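Local coordinates for extracellular solute-binding protein, family 5 (Chelativorans sp., PDB 6WM6) that serves as a periplasmic binding protein for EDTA and other aminopolycarboxylates, probably delivering them to an ABC transporter for uptake, at residues W241-L252 with N555-E563; I321-I331 with M519-I527. All blocks are in the same frame, centred on the assembly; numbering follows the deposited sequence.

Contact 1 of 2, residues W241-L252 with N555-E563. With EDO (1,2-ethanediol), chain G.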
loop_
_atom_site.group_PDB
_atom_site.type_symbol
_atom_site.label_atom_id
_atom_site.label_comp_id
_atom_site.label_asym_id
_atom_site.label_seq_id
_atom_site.Cartn_x
_atom_site.Cartn_y
_atom_site.Cartn_z
ATOM N N TRP A 241 -1.839 27.706 7.794
ATOM C CA TRP A 241 -2.452 26.469 8.242
ATOM C C TRP A 241 -3.647 26.762 9.147
ATOM O O TRP A 241 -3.567 27.575 10.072
ATOM C CB TRP A 241 -1.409 25.620 8.987
ATOM C CG TRP A 241 -1.932 24.396 9.690
ATOM C CD1 TRP A 241 -1.728 24.082 11.003
ATOM C CD2 TRP A 241 -2.709 23.315 9.136
ATOM N NE1 TRP A 241 -2.318 22.889 11.297
ATOM C CE2 TRP A 241 -2.921 22.378 10.174
ATOM C CE3 TRP A 241 -3.241 23.034 7.859
ATOM C CZ2 TRP A 241 -3.654 21.206 9.987
ATOM C CZ3 TRP A 241 -3.979 21.873 7.690
ATOM C CH2 TRP A 241 -4.167 20.972 8.746
ATOM N N TYR A 242 -4.739 26.036 8.905
ATOM C CA TYR A 242 -6.053 26.311 9.482
ATOM C C TYR A 242 -6.514 25.208 10.424
ATOM O O TYR A 242 -7.647 25.249 10.923
ATOM C CB TYR A 242 -7.082 26.477 8.354
ATOM C CG TYR A 242 -6.989 25.350 7.348
ATOM C CD1 TYR A 242 -7.679 24.166 7.539
ATOM C CD2 TYR A 242 -6.148 25.434 6.236
ATOM C CE1 TYR A 242 -7.566 23.121 6.671
ATOM C CE2 TYR A 242 -6.016 24.381 5.360
ATOM C CZ TYR A 242 -6.727 23.205 5.583
ATOM O OH TYR A 242 -6.620 22.136 4.743
ATOM N N GLY A 243 -5.660 24.231 10.683
ATOM C CA GLY A 243 -6.056 23.107 11.508
ATOM C C GLY A 243 -5.925 23.369 12.989
ATOM O O GLY A 243 -5.319 24.348 13.427
ATOM N N GLU A 244 -6.474 22.426 13.749
ATOM C CA GLU A 244 -6.555 22.576 15.205
ATOM C C GLU A 244 -5.187 22.493 15.866
ATOM O O GLU A 244 -4.924 23.219 16.834
ATOM C CB GLU A 244 -7.477 21.477 15.754
ATOM C CG GLU A 244 -7.627 21.437 17.272
ATOM C CD GLU A 244 -8.512 22.549 17.806
ATOM O OE1 GLU A 244 -8.951 23.405 17.008
ATOM O OE2 GLU A 244 -8.770 22.561 19.028
ATOM N N LYS A 245 -4.311 21.621 15.375
ATOM C CA LYS A 245 -3.027 21.383 16.015
ATOM C C LYS A 245 -1.874 21.767 15.103
ATOM O O LYS A 245 -1.942 21.574 13.881
ATOM C CB LYS A 245 -2.884 19.900 16.396
ATOM C CG LYS A 245 -3.919 19.442 17.434
ATOM C CD LYS A 245 -3.821 17.955 17.705
ATOM C CE LYS A 245 -4.766 17.536 18.826
ATOM N NZ LYS A 245 -4.593 16.101 19.168
ATOM N N GLY A 246 -0.805 22.297 15.707
ATOM C CA GLY A 246 0.454 22.457 15.026
ATOM C C GLY A 246 0.449 23.559 13.997
ATOM O O GLY A 246 -0.464 24.390 13.935
ATOM N N PRO A 247 1.492 23.607 13.169
ATOM C CA PRO A 247 2.676 22.744 13.257
ATOM C C PRO A 247 3.579 23.158 14.419
ATOM O O PRO A 247 3.524 24.303 14.884
ATOM C CB PRO A 247 3.391 23.026 11.931
ATOM C CG PRO A 247 3.046 24.424 11.618
ATOM C CD PRO A 247 1.624 24.605 12.092
ATOM N N TYR A 248 4.398 22.240 14.893
ATOM C CA TYR A 248 5.298 22.515 16.011
ATOM C C TYR A 248 6.750 22.728 15.624
ATOM O O TYR A 248 7.502 23.287 16.433
ATOM C CB TYR A 248 5.247 21.360 17.025
ATOM C CG TYR A 248 3.923 21.219 17.719
ATOM C CD1 TYR A 248 2.891 20.476 17.174
ATOM C CD2 TYR A 248 3.698 21.825 18.947
ATOM C CE1 TYR A 248 1.682 20.345 17.820
ATOM C CE2 TYR A 248 2.484 21.696 19.600
ATOM C CZ TYR A 248 1.486 20.948 19.025
ATOM O OH TYR A 248 0.262 20.802 19.659
ATOM N N LEU A 249 7.177 22.314 14.441
ATOM C CA LEU A 249 8.587 22.371 14.062
ATOM C C LEU A 249 8.881 23.591 13.204
ATOM O O LEU A 249 8.044 24.060 12.429
ATOM C CB LEU A 249 8.978 21.125 13.270
ATOM C CG LEU A 249 8.820 19.798 14.013
ATOM C CD1 LEU A 249 8.871 18.648 13.036
ATOM C CD2 LEU A 249 9.891 19.658 15.073
ATOM N N ASP A 250 10.103 24.097 13.341
ATOM C CA ASP A 250 10.573 25.143 12.442
ATOM C C ASP A 250 10.893 24.585 11.066
ATOM O O ASP A 250 10.684 25.271 10.066
ATOM C CB ASP A 250 11.826 25.808 13.018
ATOM C CG ASP A 250 11.540 26.597 14.277
ATOM O OD1 ASP A 250 10.532 27.323 14.305
ATOM O OD2 ASP A 250 12.326 26.467 15.237
ATOM N N LYS A 251 11.405 23.357 10.994
ATOM C CA LYS A 251 11.632 22.692 9.727
ATOM C C LYS A 251 11.358 21.206 9.870
ATOM O O LYS A 251 11.666 20.588 10.898
ATOM C CB LYS A 251 13.060 22.892 9.191
ATOM C CG LYS A 251 13.434 24.354 9.015
ATOM C CD LYS A 251 14.558 24.535 8.006
ATOM C CE LYS A 251 14.978 26.000 7.931
ATOM N NZ LYS A 251 15.952 26.251 6.831
ATOM N N LEU A 252 10.764 20.638 8.819
ATOM C CA LEU A 252 10.574 19.203 8.647
ATOM C C LEU A 252 11.291 18.838 7.356
ATOM O O LEU A 252 11.011 19.429 6.296
ATOM C CB LEU A 252 9.085 18.877 8.535
ATOM C CG LEU A 252 8.760 17.434 8.158
ATOM C CD1 LEU A 252 9.302 16.457 9.189
ATOM C CD2 LEU A 252 7.239 17.291 8.010
ATOM N N ASN A 555 0.051 12.372 10.213
ATOM C CA ASN A 555 -0.300 13.353 11.255
ATOM C C ASN A 555 0.847 14.320 11.557
ATOM O O ASN A 555 1.082 14.675 12.716
ATOM C CB ASN A 555 -0.742 12.663 12.544
ATOM C CG ASN A 555 0.402 12.013 13.256
ATOM O OD1 ASN A 555 1.361 11.577 12.613
ATOM N ND2 ASN A 555 0.322 11.921 14.577
ATOM N N THR A 556 1.566 14.793 10.537
ATOM C CA THR A 556 2.728 15.640 10.782
ATOM C C THR A 556 2.385 16.945 11.493
ATOM O O THR A 556 3.269 17.519 12.142
ATOM C CB THR A 556 3.552 15.969 9.525
ATOM O OG1 THR A 556 2.800 16.795 8.611
ATOM C CG2 THR A 556 4.069 14.708 8.839
ATOM N N ALA A 557 1.141 17.426 11.413
ATOM C CA ALA A 557 0.783 18.611 12.187
ATOM C C ALA A 557 1.057 18.428 13.668
ATOM O O ALA A 557 1.234 19.430 14.381
ATOM C CB ALA A 557 -0.692 18.957 12.006
ATOM N N GLU A 558 1.071 17.185 14.151
ATOM C CA GLU A 558 1.213 16.901 15.565
ATOM C C GLU A 558 2.648 16.606 15.981
ATOM O O GLU A 558 2.925 16.571 17.181
ATOM C CB GLU A 558 0.309 15.734 15.952
ATOM C CG GLU A 558 -1.188 16.035 15.741
ATOM C CD GLU A 558 -2.094 14.819 15.610
ATOM O OE1 GLU A 558 -1.698 13.672 15.935
ATOM O OE2 GLU A 558 -3.252 15.004 15.156
ATOM N N TRP A 559 3.548 16.386 15.041
ATOM C CA TRP A 559 4.918 16.014 15.374
ATOM C C TRP A 559 5.646 17.174 16.034
ATOM O O TRP A 559 5.543 18.330 15.610
ATOM C CB TRP A 559 5.695 15.670 14.115
ATOM C CG TRP A 559 5.308 14.405 13.395
ATOM C CD1 TRP A 559 4.254 13.574 13.686
ATOM C CD2 TRP A 559 5.975 13.839 12.278
ATOM N NE1 TRP A 559 4.235 12.532 12.799
ATOM C CE2 TRP A 559 5.274 12.670 11.916
ATOM C CE3 TRP A 559 7.090 14.212 11.531
ATOM C CZ2 TRP A 559 5.661 11.877 10.848
ATOM C CZ3 TRP A 559 7.488 13.423 10.477
ATOM C CH2 TRP A 559 6.774 12.254 10.142
ATOM N N GLY A 560 6.451 16.865 17.037
ATOM C CA GLY A 560 7.280 17.890 17.657
ATOM C C GLY A 560 8.247 17.263 18.621
ATOM O O GLY A 560 8.135 16.079 18.947
ATOM N N LEU A 561 9.171 18.087 19.112
ATOM C CA LEU A 561 10.191 17.627 20.040
ATOM C C LEU A 561 9.766 17.892 21.478
ATOM O O LEU A 561 9.239 18.957 21.801
ATOM C CB LEU A 561 11.516 18.352 19.769
ATOM C CG LEU A 561 12.111 17.995 18.410
ATOM C CD1 LEU A 561 13.236 18.967 18.070
ATOM C CD2 LEU A 561 12.647 16.589 18.398
ATOM N N ALA A 562 10.005 16.911 22.339
ATOM C CA ALA A 562 9.715 17.067 23.761
ATOM C C ALA A 562 10.529 18.201 24.362
ATOM O O ALA A 562 11.680 18.425 23.991
ATOM C CB ALA A 562 10.052 15.760 24.488
ATOM N N GLU A 563 9.912 18.911 25.303
ATOM C CA GLU A 563 10.594 20.019 25.967
ATOM C C GLU A 563 11.640 19.511 26.953
ATOM O O GLU A 563 11.424 18.526 27.664
ATOM C CB GLU A 563 9.579 20.878 26.723
ATOM C CG GLU A 563 8.454 21.431 25.865
ATOM C CD GLU A 563 8.136 22.882 26.179
ATOM O OE1 GLU A 563 9.085 23.679 26.341
ATOM O OE2 GLU A 563 6.938 23.228 26.265
HETATM C C1 EDO G . -0.620 15.316 7.477
HETATM O O1 EDO G . 0.789 15.121 7.586
HETATM C C2 EDO G . -1.050 16.590 8.211
HETATM O O2 EDO G . -0.968 16.451 9.659
HETATM O O HOH W 1 4.372 19.555 13.608
#
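Gly246, Pro247 and Tyr248 meet Ala557 to Gly560 in a loop-to-loop contact, partly buried, in which the turn leading into strand 251-256 lies against a short 3-10 segment and the start of strand 560-561. The backbones come close, Pro247 CA standing 4.7 Å from Ala557 CA. Gly246 points a CA-H at Ala557 O, with 3.2 Å between CA and O and 158° at the hydrogen; at this glycine the backbones approach so closely that the CA itself meets the carbonyl. After a cis peptide bond before Pro247, the chain passes Ala557 O and Tyr248 brings the edge of its ring to the same carbonyl, CD1 lying 3.4 Å from Ala557 O, while Lys46 makes a cation-pi contact with the ring. A water joins the two backbones, accepting from Tyr248 N (3.0 Å) and lying within hydrogen-bonding distance of the carbonyls of Thr556 and Trp559. Apolar contacts flank this centre. The anti chi1 of Leu252 (172°) carries its branched end toward the 3-10 segment, where CD1 meets the edge of the Trp559 indole, 3.8 Å from CZ3, and CD2 meets Thr556 CG2. At the other end Trp241 CZ2 touches Ala557 CB, and its NE1 bonds almost straight to Lys245 O (2.9 Å, 169°), in the ring plane, which ties the loop to its own tryptophan. The extended chain of Lys245 crosses Glu558, but NZ and OE2 remain 4.4 Å apart, beyond a salt bridge. The chemistry therefore implies cohesion through close backbone fit, a bridging water and small apolar contacts on its flanks, with charge pairing at most a long-range contribution.

Contact 2 of 2, residues I321-I331 with M519-I527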
loop_
_atom_site.group_PDB
_atom_site.type_symbol
_atom_site.label_atom_id
_atom_site.label_comp_id
_atom_site.label_asym_id
_atom_site.label_seq_id
_atom_site.Cartn_x
_atom_site.Cartn_y
_atom_site.Cartn_z
ATOM N N ILE A 321 -3.225 -26.351 -13.926
ATOM C CA ILE A 321 -3.681 -26.167 -12.550
ATOM C C ILE A 321 -3.220 -27.295 -11.638
ATOM O O ILE A 321 -3.036 -27.085 -10.433
ATOM C CB ILE A 321 -5.217 -25.968 -12.544
ATOM C CG1 ILE A 321 -5.695 -25.469 -11.181
ATOM C CG2 ILE A 321 -5.945 -27.256 -12.968
ATOM C CD1 ILE A 321 -7.130 -24.984 -11.207
ATOM N N ALA A 322 -3.048 -28.510 -12.162
ATOM C CA ALA A 322 -2.587 -29.599 -11.304
ATOM C C ALA A 322 -1.177 -29.338 -10.787
ATOM O O ALA A 322 -0.867 -29.647 -9.630
ATOM C CB ALA A 322 -2.650 -30.926 -12.063
ATOM N N LEU A 323 -0.301 -28.803 -11.632
ATOM C CA LEU A 323 1.052 -28.493 -11.178
ATOM C C LEU A 323 1.017 -27.363 -10.155
ATOM O O LEU A 323 1.735 -27.409 -9.147
ATOM C CB LEU A 323 1.971 -28.167 -12.361
ATOM C CG LEU A 323 3.422 -27.890 -11.992
ATOM C CD1 LEU A 323 4.055 -29.090 -11.304
ATOM C CD2 LEU A 323 4.244 -27.508 -13.233
ATOM N N ARG A 324 0.159 -26.359 -10.382
ATOM C CA ARG A 324 0.011 -25.278 -9.405
ATOM C C ARG A 324 -0.412 -25.829 -8.057
ATOM O O ARG A 324 0.205 -25.521 -7.017
ATOM C CB ARG A 324 -1.006 -24.243 -9.880
ATOM C CG ARG A 324 -0.586 -23.550 -11.163
ATOM C CD ARG A 324 -1.346 -22.242 -11.406
ATOM N NE ARG A 324 -2.808 -22.298 -11.498
ATOM C CZ ARG A 324 -3.483 -22.538 -12.622
ATOM N NH1 ARG A 324 -2.838 -22.817 -13.745
ATOM N NH2 ARG A 324 -4.803 -22.485 -12.607
ATOM N N LYS A 325 -1.464 -26.654 -8.043
ATOM C CA LYS A 325 -1.960 -27.175 -6.777
ATOM C C LYS A 325 -0.944 -28.079 -6.102
ATOM O O LYS A 325 -0.809 -28.056 -4.870
ATOM C CB LYS A 325 -3.297 -27.883 -6.976
ATOM C CG LYS A 325 -4.398 -26.911 -7.347
ATOM C CD LYS A 325 -5.765 -27.543 -7.484
ATOM C CE LYS A 325 -6.773 -26.436 -7.744
ATOM N NZ LYS A 325 -8.179 -26.899 -7.829
ATOM N N ALA A 326 -0.199 -28.863 -6.877
ATOM C CA ALA A 326 0.804 -29.728 -6.276
ATOM C C ALA A 326 1.912 -28.914 -5.630
ATOM O O ALA A 326 2.319 -29.189 -4.489
ATOM C CB ALA A 326 1.388 -30.670 -7.330
ATOM N N VAL A 327 2.394 -27.885 -6.323
ATOM C CA VAL A 327 3.424 -27.015 -5.750
ATOM C C VAL A 327 2.929 -26.371 -4.466
ATOM O O VAL A 327 3.636 -26.358 -3.443
ATOM C CB VAL A 327 3.886 -25.981 -6.794
ATOM C CG1 VAL A 327 4.619 -24.801 -6.140
ATOM C CG2 VAL A 327 4.747 -26.673 -7.850
ATOM N N LEU A 328 1.714 -25.828 -4.493
ATOM C CA LEU A 328 1.218 -25.136 -3.302
ATOM C C LEU A 328 1.009 -26.097 -2.139
ATOM O O LEU A 328 1.223 -25.720 -0.980
ATOM C CB LEU A 328 -0.068 -24.381 -3.601
ATOM C CG LEU A 328 0.030 -23.259 -4.645
ATOM C CD1 LEU A 328 -1.259 -22.465 -4.662
ATOM C CD2 LEU A 328 1.238 -22.403 -4.385
ATOM N N THR A 329 0.631 -27.343 -2.422
ATOM C CA THR A 329 0.428 -28.333 -1.369
ATOM C C THR A 329 1.752 -28.758 -0.747
ATOM O O THR A 329 1.828 -28.977 0.471
ATOM C CB THR A 329 -0.321 -29.517 -1.966
ATOM O OG1 THR A 329 -1.604 -29.090 -2.431
ATOM C CG2 THR A 329 -0.536 -30.644 -0.944
ATOM N N ALA A 330 2.807 -28.863 -1.552
ATOM C CA ALA A 330 4.117 -29.247 -1.052
ATOM C C ALA A 330 4.781 -28.150 -0.230
ATOM O O ALA A 330 5.595 -28.440 0.662
ATOM C CB ALA A 330 5.015 -29.610 -2.233
ATOM N N ILE A 331 4.481 -26.882 -0.509
ATOM C CA ILE A 331 5.069 -25.801 0.279
ATOM C C ILE A 331 4.636 -25.949 1.728
ATOM O O ILE A 331 3.457 -26.164 2.032
ATOM C CB ILE A 331 4.677 -24.443 -0.327
ATOM C CG1 ILE A 331 5.408 -24.246 -1.636
ATOM C CG2 ILE A 331 4.951 -23.314 0.650
ATOM C CD1 ILE A 331 4.946 -23.035 -2.434
ATOM N N MET A 519 -8.848 -18.857 -4.691
ATOM C CA MET A 519 -7.995 -19.885 -4.131
ATOM C C MET A 519 -8.162 -21.218 -4.845
ATOM O O MET A 519 -7.171 -21.946 -4.993
ATOM C CB MET A 519 -8.254 -19.999 -2.641
ATOM C CG MET A 519 -7.835 -18.738 -1.886
ATOM S SD MET A 519 -6.146 -18.159 -2.255
ATOM C CE MET A 519 -5.348 -19.602 -1.671
ATOM N N ASP A 520 -9.363 -21.538 -5.327
ATOM C CA ASP A 520 -9.544 -22.738 -6.125
ATOM C C ASP A 520 -8.615 -22.735 -7.339
ATOM O O ASP A 520 -8.130 -23.790 -7.773
ATOM C CB ASP A 520 -10.995 -22.839 -6.631
ATOM C CG ASP A 520 -11.998 -23.179 -5.552
ATOM O OD1 ASP A 520 -11.624 -23.655 -4.458
ATOM O OD2 ASP A 520 -13.206 -22.965 -5.837
ATOM N N TYR A 521 -8.375 -21.551 -7.937
ATOM C CA TYR A 521 -7.611 -21.454 -9.179
ATOM C C TYR A 521 -6.110 -21.593 -8.946
ATOM O O TYR A 521 -5.376 -21.906 -9.888
ATOM C CB TYR A 521 -7.939 -20.104 -9.835
ATOM C CG TYR A 521 -7.425 -19.902 -11.228
ATOM C CD1 TYR A 521 -7.927 -20.652 -12.288
ATOM C CD2 TYR A 521 -6.449 -18.952 -11.502
ATOM C CE1 TYR A 521 -7.442 -20.464 -13.597
ATOM C CE2 TYR A 521 -5.980 -18.757 -12.785
ATOM C CZ TYR A 521 -6.473 -19.499 -13.813
ATOM O OH TYR A 521 -5.980 -19.301 -15.097
ATOM N N ALA A 522 -5.639 -21.343 -7.721
ATOM C CA ALA A 522 -4.269 -21.637 -7.314
ATOM C C ALA A 522 -3.219 -20.891 -8.133
ATOM O O ALA A 522 -2.147 -21.422 -8.425
ATOM C CB ALA A 522 -3.999 -23.146 -7.319
ATOM N N ALA A 523 -3.505 -19.641 -8.498
ATOM C CA ALA A 523 -2.537 -18.777 -9.160
ATOM C C ALA A 523 -1.900 -17.752 -8.225
ATOM O O ALA A 523 -0.982 -17.024 -8.640
ATOM C CB ALA A 523 -3.170 -18.067 -10.369
ATOM N N LEU A 524 -2.343 -17.685 -6.981
ATOM C CA LEU A 524 -1.819 -16.698 -6.026
ATOM C C LEU A 524 -1.842 -17.319 -4.634
ATOM O O LEU A 524 -2.909 -17.690 -4.118
ATOM C CB LEU A 524 -2.628 -15.403 -6.088
ATOM C CG LEU A 524 -2.103 -14.241 -5.256
ATOM C CD1 LEU A 524 -0.732 -13.825 -5.709
ATOM C CD2 LEU A 524 -3.085 -13.067 -5.378
ATOM N N PHE A 525 -0.658 -17.455 -4.046
ATOM C CA PHE A 525 -0.469 -18.094 -2.738
ATOM C C PHE A 525 -0.066 -17.046 -1.717
ATOM O O PHE A 525 1.043 -16.511 -1.801
ATOM C CB PHE A 525 0.637 -19.145 -2.892
ATOM C CG PHE A 525 1.002 -19.886 -1.624
ATOM C CD1 PHE A 525 0.225 -20.929 -1.147
ATOM C CD2 PHE A 525 2.177 -19.593 -0.954
ATOM C CE1 PHE A 525 0.597 -21.642 -0.024
ATOM C CE2 PHE A 525 2.531 -20.284 0.198
ATOM C CZ PHE A 525 1.745 -21.320 0.658
ATOM N N PRO A 526 -0.947 -16.702 -0.788
ATOM C CA PRO A 526 -0.592 -15.715 0.237
ATOM C C PRO A 526 0.308 -16.342 1.281
ATOM O O PRO A 526 0.181 -17.530 1.596
ATOM C CB PRO A 526 -1.955 -15.335 0.838
ATOM C CG PRO A 526 -2.785 -16.624 0.725
ATOM C CD PRO A 526 -2.273 -17.318 -0.540
ATOM N N ILE A 527 1.204 -15.524 1.840
ATOM C CA ILE A 527 2.215 -15.996 2.795
ATOM C C ILE A 527 1.978 -15.338 4.159
ATOM O O ILE A 527 1.363 -15.932 5.044
ATOM C CB ILE A 527 3.625 -15.822 2.217
ATOM C CG1 ILE A 527 3.766 -16.619 0.904
ATOM C CG2 ILE A 527 4.674 -16.287 3.213
ATOM C CD1 ILE A 527 5.028 -16.328 0.104
#
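Arg324 grips Tyr521 O side-on with two nitrogens, NE at 3.1 Å and NH2 at 2.8 Å from that oxygen. Both donors lie in the carbonyl plane, and the oxygen is only 1° out of the guanidinium plane, so the pair fixes the rotation of the group. NE adds a weak bond to Ala522 O, and NH1 is held by Met318 O. The bend at chi3 (-59°) folds the chain so that NH2 also stands over one face of the Tyr521 ring, 3.5 Å from CE1, a cation-pi contact with Arg324 CZ 4.5 Å from the centroid of the Tyr521 ring; the planes are nevertheless inclined to each other. Replacing Arg324 with a leucine would probably leave the Tyr521 carbonyl without its two donors and the ring face without its cation. The extended chain of Lys325 packs its CG on Ala522 CB and brings CE to 3.0 Å from Asp520 O; the Asp520 carboxylate is instead paired with Arg370. Further along the helix, Leu328 spreads its two methyls: CD1 reaches Ala522 CB at 3.9 Å, and CD2 lies 3.6 Å from Phe525 CB. Ile331, just past the helix end, places CG2 at 3.8 Å from Phe525 CZ, so Phe525 is touched at both its root and its far end. The positive phi of Ala522 marks where helix 504-521 gives way to strand 524-537, and helix 321-330 packs across this junction. Strand 305-311 pairs with strand 524-537 and lends Met309 to Leu328 and Ile331, while helices 377-386 and 416-429 meet other sides of helix 321-330.

Contacts 1 and 2 lie on opposite sides of the chain's centre, 49 Å apart between centres and about 28 Å between nearest atoms, so neither touches the other. Along the chain the order is 241-252, 321-331, 519-527, 555-563: contact 1 encloses contact 2. They share no sheet. Contact 1 borders the four-stranded mixed sheet that includes strands 49-54 and 251-256, whereas contact 2 joins a helix to the mixed sheet containing strand 524-537. This order, with late residues packing beside the earlier sheet, is consistent with the two-lobed architecture of periplasmic binding proteins, in which the chain passes between lobes more than once.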